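Local structure of methyltransferase (Pectobacterium atrosepticum SCRI1043, 2P7I) at residues B[116-119]-B[120-123]; B[123-126]-B[127-131]; B[210-213]-B[214-217]. The protein probably transfers a methyl group from S-adenosylmethionine to a substrate not yet identified, as a member of the Rossmann-like class of methyltransferases. All coordinates share one frame; numbering follows the deposited sequence. Where two conformers were deposited one is given.

Interaction 1: B[116-119]-B[120-123]; sequences IDDP and VALL
Asp118 reaches over to Ala121 as the N-cap of helix 119-130, the helix that follows strand 104-110 in this Rossmann-like methyltransferase fold. Its CB lies 4.1 Å from the CB of Ala121, and CG draws closer to the same methyl. CG stands anti to the backbone N (chi1 -168°), which carries the carboxylate forward beside the first helical turn. Both oxygens lie near the Ala121 methyl, and OD1 also accepts the capping bond from the backbone N of Ala121 at 3.3 Å, met from well above the carboxylate plane. OD1 further accepts a hydrogen bond from a water, which in turn accepts from Val120 N, so two amide N-H groups of the first turn are served by one oxygen, one directly and one through the water. The backbone O of Asp118 adds weak bonds to the N atoms of Ala121 and Leu122, and the first firm helical bond runs from Leu123 N to Pro119 O at 3.1 Å. Pro119 and Val120 lean on Asp185 of helix 179-188. On the inward side Leu122, which also packs on Leu109, crosses Ile116 at about a right angle, its CD2 lying 3.8 Å from CG1 of Ile116.

Interaction 2: B[123-126]-B[127-131]; sequences LKRI and NDDWL
Arg125 grips Asp129 side-on one helical turn ahead, with NE and NH2 both directed at a single oxygen, OD2. The NE bond of this salt bridge is 3.1 Å long and uses the anti lone pair of OD2; OD2 itself lies at the guanidinium edge, in its plane. Carboxylate and guanidinium stand almost perpendicular, 84° apart. Over one guanidinium face sits the indole of Trp130, with its CZ2 3.5 Å from Arg125 CZ; the two planes are inclined by 40°. Bends at chi2 and chi3 bring the guanidinium over the indole with its NE-NH2 edge on the acid, and NH1 is anchored by the backbone O of Ala98. Alongside, the extended Lys124 lays CG and CE near Asp128 OD2, which accepts from Asn249 ND2 of the sodium site, while OD1 takes a nearly straight 2.9 Å bond from Asn127 ND2. Asn127 OD1 is held in turn by Gly247 N. The helix widens to a pi-type turn as it closes, with Leu131 N bonding to Ile126 O at 2.9 Å. On the side facing the sheet, Ile126 CG1 meets Trp130 CE3, and both residues pack against Leu49 of strand 46-49 and Ile107 of strand 104-110, fixing this end of helix 119-130 upon the central sheet.

Interaction 3: B[210-213]-B[214-217]; sequences DQIL and QTDI
Gln211 and Gln214 join backbone to backbone near the end of helix 206-212, where a type I beta turn runs from Ile212 to Thr215 and an ST turn at Thr215 continues it. Gln214 N donates to Gln211 O at 3.1 Å, and Thr215 N closes the beta turn on Ile212 O at 3.0 Å; both donors stand well above the carbonyl planes they meet. The chain then extends at Thr215 (psi 178°) and leaves the helical path. The in-plane position on Ile212 O goes to the Thr215 side chain: its hydroxyl OG1 donates along a lone pair over only 2.6 Å. With chi1 at 77°, OG1 is tucked between its own backbone N and carbonyl carbon, close to the turn. One residue thus holds the same carbonyl oxygen through its amide and its hydroxyl, and a water lies 2.7 Å from Ile212 O as well. CG2 of Thr215 lies 3.7 Å from Gln211 O.

Gln211 NE2 turns back to Phe207 O, while Asp210 OD1 accepts from Phe24 N at the start of helix 24-37. Ile212 and Ile217 make the apolar contact, crossing at about a right angle, with Ile212 CG1, in the conformer given, 4.1 Å from Ile217 CB. The same corner meets a neighbouring subunit: Gln211 packs on its Ile217, and Ile212 probably on its Ile212. The ST turn itself is closed by Ile217 N, which donates to Thr215 OG1 at 3.1 Å in a nearly straight bond.

Overall arrangement
Interactions 1 and 2 follow one another along helix 119-130 and share Leu123: the first caps its beginning, the second brings it to its close. Their centres are 11 Å apart, and they touch where Leu122 CD1 meets Trp130 CZ3 at 4.2 Å. Both lie within the methyltransferase domain, and residues of both pack on strand 104-110 of the seven-stranded mixed sheet. Interaction 3 comes later in the chain, at the end of helix 206-212 and in the loop that leads to helix 220-230, on the opposite side of the chain's centre; its centre is about 37 Å from that of interaction 1 and 41 Å from that of interaction 2. The first two therefore secure a helix against the sheet, whereas the third shapes a turn that meets another subunit.

Interaction 1: B[116-119]-B[120-123]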
ATOM      1  N   ILE B 116      10.638  -3.799 -26.579  1.00 25.68           N
ATOM      2  CA  ILE B 116      12.037  -3.943 -27.017  1.00 26.33           C
ATOM      3  C   ILE B 116      12.661  -5.258 -26.550  1.00 27.82           C
ATOM      4  O   ILE B 116      12.638  -5.573 -25.346  1.00 27.62           O
ATOM      5  CB  ILE B 116      12.865  -2.728 -26.478  1.00 26.69           C
ATOM      6  CG1 ILE B 116      12.237  -1.425 -26.969  1.00 27.93           C
ATOM      7  CG2 ILE B 116      14.369  -2.781 -26.932  1.00 22.56           C
ATOM      8  CD1 ILE B 116      12.279  -1.321 -28.470  1.00 27.04           C
ATOM      9  N   ASP B 117      13.266  -5.996 -27.464  1.00 30.20           N
ATOM     10  CA  ASP B 117      13.959  -7.239 -27.090  1.00 32.29           C
ATOM     11  C   ASP B 117      15.125  -7.045 -26.118  1.00 34.43           C
ATOM     12  O   ASP B 117      15.289  -7.857 -25.215  1.00 33.25           O
ATOM     13  CB  ASP B 117      14.438  -7.978 -28.320  1.00 34.48           C
ATOM     14  CG  ASP B 117      13.296  -8.479 -29.193  1.00 36.32           C
ATOM     15  OD1 ASP B 117      12.211  -8.835 -28.677  1.00 37.32           O
ATOM     16  OD2 ASP B 117      13.518  -8.547 -30.413  1.00 45.32           O
ATOM     17  N   ASP B 118      15.926  -5.989 -26.302  1.00 33.20           N
ATOM     18  CA  ASP B 118      17.046  -5.661 -25.416  1.00 29.56           C
ATOM     19  C   ASP B 118      16.855  -4.263 -24.823  1.00 25.84           C
ATOM     20  O   ASP B 118      17.432  -3.290 -25.287  1.00 26.81           O
ATOM     21  CB  ASP B 118      18.353  -5.743 -26.206  1.00 31.83           C
ATOM     22  CG  ASP B 118      19.586  -5.705 -25.328  1.00 31.95           C
ATOM     23  OD1 ASP B 118      19.495  -5.368 -24.127  1.00 31.41           O
ATOM     24  OD2 ASP B 118      20.674  -6.000 -25.869  1.00 37.86           O
ATOM     25  N   PRO B 119      16.025  -4.153 -23.784  1.00 26.76           N
ATOM     26  CA  PRO B 119      15.691  -2.857 -23.222  1.00 26.14           C
ATOM     27  C   PRO B 119      16.878  -2.131 -22.565  1.00 27.91           C
ATOM     28  O   PRO B 119      16.995  -0.920 -22.677  1.00 27.86           O
ATOM     29  CB  PRO B 119      14.626  -3.196 -22.182  1.00 25.33           C
ATOM     30  CG  PRO B 119      14.883  -4.647 -21.833  1.00 26.70           C
ATOM     31  CD  PRO B 119      15.340  -5.256 -23.094  1.00 27.31           C
ATOM     32  N   VAL B 120      17.764  -2.861 -21.905  1.00 28.06           N
ATOM     33  CA  VAL B 120      18.939  -2.228 -21.319  1.00 26.15           C
ATOM     34  C   VAL B 120      19.786  -1.552 -22.418  1.00 26.72           C
ATOM     35  O   VAL B 120      20.297  -0.448 -22.217  1.00 26.01           O
ATOM     36  CB  VAL B 120      19.784  -3.216 -20.475  1.00 25.97           C
ATOM     37  CG1 VAL B 120      21.059  -2.513 -19.975  1.00 24.69           C
ATOM     38  CG2 VAL B 120      18.935  -3.730 -19.311  1.00 28.69           C
ATOM     39  N   ALA B 121      19.884  -2.153 -23.594  1.00 26.82           N
ATOM     40  CA  ALA B 121      20.719  -1.590 -24.640  1.00 25.56           C
ATOM     41  C   ALA B 121      20.138  -0.258 -25.172  1.00 25.76           C
ATOM     42  O   ALA B 121      20.912   0.644 -25.556  1.00 26.43           O
ATOM     43  CB  ALA B 121      20.960  -2.620 -25.798  1.00 25.00           C
ATOM     44  N   LEU B 122      18.808  -0.134 -25.200  1.00 24.80           N
ATOM     45  CA  LEU B 122      18.146   1.103 -25.604  1.00 24.02           C
ATOM     46  C   LEU B 122      18.325   2.187 -24.564  1.00 22.66           C
ATOM     47  O   LEU B 122      18.677   3.320 -24.901  1.00 24.27           O
ATOM     48  CB  LEU B 122      16.646   0.860 -25.888  1.00 21.58           C
ATOM     49  CG  LEU B 122      15.780   2.107 -26.203  1.00 28.42           C
ATOM     50  CD1 LEU B 122      16.293   2.908 -27.422  1.00 25.21           C
ATOM     51  CD2 LEU B 122      14.279   1.777 -26.437  1.00 24.07           C
ATOM     52  N   LEU B 123      18.145   1.836 -23.298  1.00 25.42           N
ATOM     53  CA  LEU B 123      18.281   2.802 -22.223  1.00 24.21           C
ATOM     54  C   LEU B 123      19.740   3.283 -22.144  1.00 26.30           C
ATOM     55  O   LEU B 123      20.014   4.415 -21.769  1.00 25.01           O
ATOM     56  CB  LEU B 123      17.808   2.197 -20.900  1.00 25.76           C
ATOM     57  CG  LEU B 123      16.320   1.870 -20.821  1.00 27.78           C
ATOM     58  CD1 LEU B 123      16.054   1.083 -19.537  1.00 25.53           C
ATOM     59  CD2 LEU B 123      15.479   3.132 -20.924  1.00 25.14           C
TER
HETATM   60  O   HOH W   1      18.183  -5.877 -21.914  1.00 29.13           O

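Interaction 2: B[123-126]-B[127-131]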
ATOM      1  N   LEU B 123      18.145   1.836 -23.298  1.00 25.42           N
ATOM      2  CA  LEU B 123      18.281   2.802 -22.223  1.00 24.21           C
ATOM      3  C   LEU B 123      19.740   3.283 -22.144  1.00 26.30           C
ATOM      4  O   LEU B 123      20.014   4.415 -21.769  1.00 25.01           O
ATOM      5  CB  LEU B 123      17.808   2.197 -20.900  1.00 25.76           C
ATOM      6  CG  LEU B 123      16.320   1.870 -20.821  1.00 27.78           C
ATOM      7  CD1 LEU B 123      16.054   1.083 -19.537  1.00 25.53           C
ATOM      8  CD2 LEU B 123      15.479   3.132 -20.924  1.00 25.14           C
ATOM      9  N   LYS B 124      20.667   2.405 -22.502  1.00 21.87           N
ATOM     10  CA  LYS B 124      22.093   2.726 -22.507  1.00 24.78           C
ATOM     11  C   LYS B 124      22.435   3.729 -23.629  1.00 25.96           C
ATOM     12  O   LYS B 124      23.206   4.652 -23.422  1.00 28.46           O
ATOM     13  CB  LYS B 124      22.928   1.446 -22.585  1.00 24.64           C
ATOM     14  CG  LYS B 124      24.408   1.690 -22.501  1.00 21.89           C
ATOM     15  CD  LYS B 124      25.288   0.421 -22.586  1.00 25.20           C
ATOM     16  CE  LYS B 124      26.740   0.744 -22.344  1.00 28.92           C
ATOM     17  NZ  LYS B 124      27.542  -0.506 -22.477  1.00 26.98           N
ATOM     18  N   ARG B 125      21.851   3.568 -24.809  1.00 25.83           N
ATOM     19  CA  ARG B 125      22.009   4.572 -25.852  1.00 26.02           C
ATOM     20  C   ARG B 125      21.469   5.907 -25.379  1.00 25.24           C
ATOM     21  O   ARG B 125      22.074   6.964 -25.589  1.00 25.92           O
ATOM     22  CB  ARG B 125      21.256   4.192 -27.111  1.00 28.24           C
ATOM     23  CG  ARG B 125      21.843   3.084 -27.914  1.00 34.79           C
ATOM     24  CD  ARG B 125      21.556   3.302 -29.407  1.00 34.55           C
ATOM     25  NE  ARG B 125      22.411   4.363 -29.928  1.00 37.67           N
ATOM     26  CZ  ARG B 125      22.411   4.776 -31.190  1.00 40.41           C
ATOM     27  NH1 ARG B 125      21.600   4.227 -32.081  1.00 34.87           N
ATOM     28  NH2 ARG B 125      23.219   5.758 -31.560  1.00 38.64           N
ATOM     29  N   ILE B 126      20.330   5.868 -24.702  1.00 25.49           N
ATOM     30  CA  ILE B 126      19.735   7.089 -24.220  1.00 25.04           C
ATOM     31  C   ILE B 126      20.711   7.754 -23.245  1.00 27.74           C
ATOM     32  O   ILE B 126      20.951   8.960 -23.329  1.00 28.43           O
ATOM     33  CB  ILE B 126      18.396   6.839 -23.540  1.00 29.24           C
ATOM     34  CG1 ILE B 126      17.343   6.428 -24.558  1.00 27.11           C
ATOM     35  CG2 ILE B 126      17.937   8.066 -22.787  1.00 25.30           C
ATOM     36  CD1 ILE B 126      15.996   5.970 -23.862  1.00 25.32           C
ATOM     37  N   ASN B 127      21.300   6.972 -22.341  1.00 26.08           N
ATOM     38  CA  ASN B 127      22.194   7.533 -21.355  1.00 25.75           C
ATOM     39  C   ASN B 127      23.451   8.065 -22.009  1.00 27.37           C
ATOM     40  O   ASN B 127      23.865   9.196 -21.745  1.00 27.12           O
ATOM     41  CB  ASN B 127      22.593   6.478 -20.323  1.00 23.24           C
ATOM     42  CG  ASN B 127      23.367   7.069 -19.156  1.00 27.34           C
ATOM     43  OD1 ASN B 127      22.777   7.680 -18.277  1.00 31.21           O
ATOM     44  ND2 ASN B 127      24.699   6.932 -19.177  1.00 28.42           N
ATOM     45  N   ASP B 128      24.059   7.243 -22.868  1.00 27.45           N
ATOM     46  CA  ASP B 128      25.397   7.501 -23.353  1.00 27.91           C
ATOM     47  C   ASP B 128      25.474   8.394 -24.580  1.00 27.44           C
ATOM     48  O   ASP B 128      26.451   9.116 -24.772  1.00 26.58           O
ATOM     49  CB  ASP B 128      26.092   6.179 -23.700  1.00 24.27           C
ATOM     50  CG  ASP B 128      26.392   5.322 -22.493  1.00 28.08           C
ATOM     51  OD1 ASP B 128      26.056   5.690 -21.362  1.00 35.51           O
ATOM     52  OD2 ASP B 128      26.974   4.258 -22.701  1.00 30.13           O
ATOM     53  N   ASP B 129      24.480   8.300 -25.451  1.00 26.25           N
ATOM     54  CA  ASP B 129      24.518   8.978 -26.752  1.00 27.39           C
ATOM     55  C   ASP B 129      23.579  10.175 -26.830  1.00 27.43           C
ATOM     56  O   ASP B 129      23.887  11.168 -27.495  1.00 26.21           O
ATOM     57  CB  ASP B 129      24.115   7.993 -27.820  1.00 25.78           C
ATOM     58  CG  ASP B 129      25.137   6.911 -28.026  1.00 33.57           C
ATOM     59  OD1 ASP B 129      26.261   7.068 -27.519  1.00 33.44           O
ATOM     60  OD2 ASP B 129      24.802   5.917 -28.700  1.00 34.09           O
ATOM     61  N   TRP B 130      22.441  10.100 -26.157  1.00 27.82           N
ATOM     62  CA  TRP B 130      21.367  11.049 -26.452  1.00 26.12           C
ATOM     63  C   TRP B 130      21.020  12.065 -25.381  1.00 26.72           C
ATOM     64  O   TRP B 130      20.648  13.173 -25.740  1.00 25.30           O
ATOM     65  CB  TRP B 130      20.115  10.301 -26.917  1.00 28.12           C
ATOM     66  CG  TRP B 130      20.338   9.514 -28.188  1.00 26.37           C
ATOM     67  CD1 TRP B 130      21.221   9.779 -29.176  1.00 31.61           C
ATOM     68  CD2 TRP B 130      19.625   8.338 -28.581  1.00 24.62           C
ATOM     69  NE1 TRP B 130      21.103   8.842 -30.182  1.00 28.47           N
ATOM     70  CE2 TRP B 130      20.115   7.956 -29.842  1.00 28.30           C
ATOM     71  CE3 TRP B 130      18.573   7.609 -28.012  1.00 28.63           C
ATOM     72  CZ2 TRP B 130      19.635   6.845 -30.511  1.00 28.22           C
ATOM     73  CZ3 TRP B 130      18.078   6.528 -28.678  1.00 27.15           C
ATOM     74  CH2 TRP B 130      18.604   6.156 -29.932  1.00 26.01           C
ATOM     75  N   LEU B 131      21.150  11.742 -24.095  1.00 26.15           N
ATOM     76  CA  LEU B 131      20.835  12.738 -23.076  1.00 27.84           C
ATOM     77  C   LEU B 131      21.862  13.864 -23.073  1.00 26.79           C
ATOM     78  O   LEU B 131      23.056  13.627 -23.006  1.00 28.59           O
ATOM     79  CB  LEU B 131      20.779  12.140 -21.665  1.00 26.31           C
ATOM     80  CG  LEU B 131      19.497  11.461 -21.212  1.00 28.08           C
ATOM     81  CD1 LEU B 131      19.753  10.761 -19.868  1.00 23.89           C
ATOM     82  CD2 LEU B 131      18.337  12.447 -21.089  1.00 26.55           C
TER

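Interaction 3: B[210-213]-B[214-217]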
ATOM      1  N   ASP B 210     -13.857   2.021 -21.627  1.00 47.58           N
ATOM      2  CA  ASP B 210     -14.353   2.480 -22.905  1.00 49.65           C
ATOM      3  C   ASP B 210     -15.872   2.437 -22.941  1.00 48.66           C
ATOM      4  O   ASP B 210     -16.493   3.292 -23.564  1.00 50.87           O
ATOM      5  CB  ASP B 210     -13.737   1.674 -24.045  1.00 50.11           C
ATOM      6  CG  ASP B 210     -12.210   1.836 -24.121  1.00 57.57           C
ATOM      7  OD1 ASP B 210     -11.654   2.855 -23.629  1.00 54.21           O
ATOM      8  OD2 ASP B 210     -11.561   0.925 -24.679  1.00 69.12           O
ATOM      9  N   GLN B 211     -16.469   1.472 -22.248  1.00 46.24           N
ATOM     10  CA  GLN B 211     -17.914   1.438 -22.100  1.00 46.16           C
ATOM     11  C   GLN B 211     -18.398   2.497 -21.126  1.00 44.99           C
ATOM     12  O   GLN B 211     -19.307   3.238 -21.430  1.00 45.46           O
ATOM     13  CB  GLN B 211     -18.389   0.065 -21.635  1.00 47.01           C
ATOM     14  CG  GLN B 211     -18.083  -1.087 -22.597  1.00 43.31           C
ATOM     15  CD  GLN B 211     -18.327  -2.442 -21.949  1.00 48.70           C
ATOM     16  OE1 GLN B 211     -19.472  -2.837 -21.745  1.00 49.54           O
ATOM     17  NE2 GLN B 211     -17.247  -3.143 -21.586  1.00 48.59           N
ATOM     18  N   ILE B 212     -17.778   2.599 -19.959  1.00 44.02           N
ATOM     19  CA  ILE B 212     -18.281   3.494 -18.925  0.70 43.44           C
ATOM     20  C   ILE B 212     -18.119   4.961 -19.343  1.00 45.49           C
ATOM     21  O   ILE B 212     -18.898   5.820 -18.928  1.00 45.40           O
ATOM     22  CB  ILE B 212     -17.580   3.233 -17.567  0.70 43.51           C
ATOM     23  CG1 ILE B 212     -18.460   3.715 -16.414  0.70 40.41           C
ATOM     24  CG2 ILE B 212     -16.211   3.884 -17.554  0.70 44.08           C
ATOM     25  CD1 ILE B 212     -17.930   3.332 -15.037  0.70 44.27           C
ATOM     26  N   LEU B 213     -17.115   5.240 -20.171  1.00 47.18           N
ATOM     27  CA  LEU B 213     -16.839   6.609 -20.592  1.00 49.91           C
ATOM     28  C   LEU B 213     -17.911   7.130 -21.559  1.00 51.69           C
ATOM     29  O   LEU B 213     -18.071   8.335 -21.706  1.00 49.30           O
ATOM     30  CB  LEU B 213     -15.432   6.739 -21.205  1.00 49.21           C
ATOM     31  CG  LEU B 213     -14.273   6.700 -20.206  1.00 50.82           C
ATOM     32  CD1 LEU B 213     -12.916   6.693 -20.911  1.00 41.25           C
ATOM     33  CD2 LEU B 213     -14.376   7.842 -19.255  1.00 46.59           C
ATOM     34  N   GLN B 214     -18.661   6.226 -22.183  1.00 54.26           N
ATOM     35  CA  GLN B 214     -19.809   6.621 -22.999  1.00 56.67           C
ATOM     36  C   GLN B 214     -21.013   7.016 -22.155  1.00 56.81           C
ATOM     37  O   GLN B 214     -21.996   7.496 -22.692  1.00 58.69           O
ATOM     38  CB  GLN B 214     -20.214   5.496 -23.937  1.00 56.61           C
ATOM     39  CG  GLN B 214     -19.156   5.122 -24.942  1.00 63.32           C
ATOM     40  CD  GLN B 214     -19.560   3.912 -25.763  1.00 73.09           C
ATOM     41  OE1 GLN B 214     -18.837   2.913 -25.826  1.00 84.13           O
ATOM     42  NE2 GLN B 214     -20.734   3.989 -26.387  1.00 80.66           N
ATOM     43  N   THR B 215     -20.944   6.817 -20.843  1.00 55.52           N
ATOM     44  CA  THR B 215     -22.033   7.175 -19.945  1.00 54.30           C
ATOM     45  C   THR B 215     -21.656   8.424 -19.150  1.00 54.06           C
ATOM     46  O   THR B 215     -20.552   8.943 -19.289  1.00 53.45           O
ATOM     47  CB  THR B 215     -22.331   6.017 -18.982  1.00 55.03           C
ATOM     48  OG1 THR B 215     -21.344   5.977 -17.945  1.00 54.71           O
ATOM     49  CG2 THR B 215     -22.310   4.695 -19.721  1.00 53.75           C
ATOM     50  N   ASP B 216     -22.568   8.902 -18.312  1.00 53.74           N
ATOM     51  CA  ASP B 216     -22.285  10.016 -17.408  1.00 53.36           C
ATOM     52  C   ASP B 216     -21.997   9.511 -15.983  1.00 53.43           C
ATOM     53  O   ASP B 216     -22.060  10.279 -15.025  1.00 53.64           O
ATOM     54  CB  ASP B 216     -23.471  10.992 -17.399  1.00 54.32           C
ATOM     55  N   ILE B 217     -21.674   8.224 -15.847  1.00 51.82           N
ATOM     56  CA  ILE B 217     -21.481   7.611 -14.534  1.00 51.48           C
ATOM     57  C   ILE B 217     -20.240   8.190 -13.837  1.00 48.61           C
ATOM     58  O   ILE B 217     -20.261   8.427 -12.632  1.00 48.53           O
ATOM     59  CB  ILE B 217     -21.374   6.058 -14.620  1.00 51.63           C
ATOM     60  CG1 ILE B 217     -22.706   5.449 -15.083  1.00 53.82           C
ATOM     61  CG2 ILE B 217     -21.012   5.475 -13.269  1.00 45.26           C
ATOM     62  CD1 ILE B 217     -22.654   3.947 -15.341  1.00 53.11           C
TER
HETATM   63  O   HOH W   2     -18.404   8.015 -17.369  1.00 46.45           O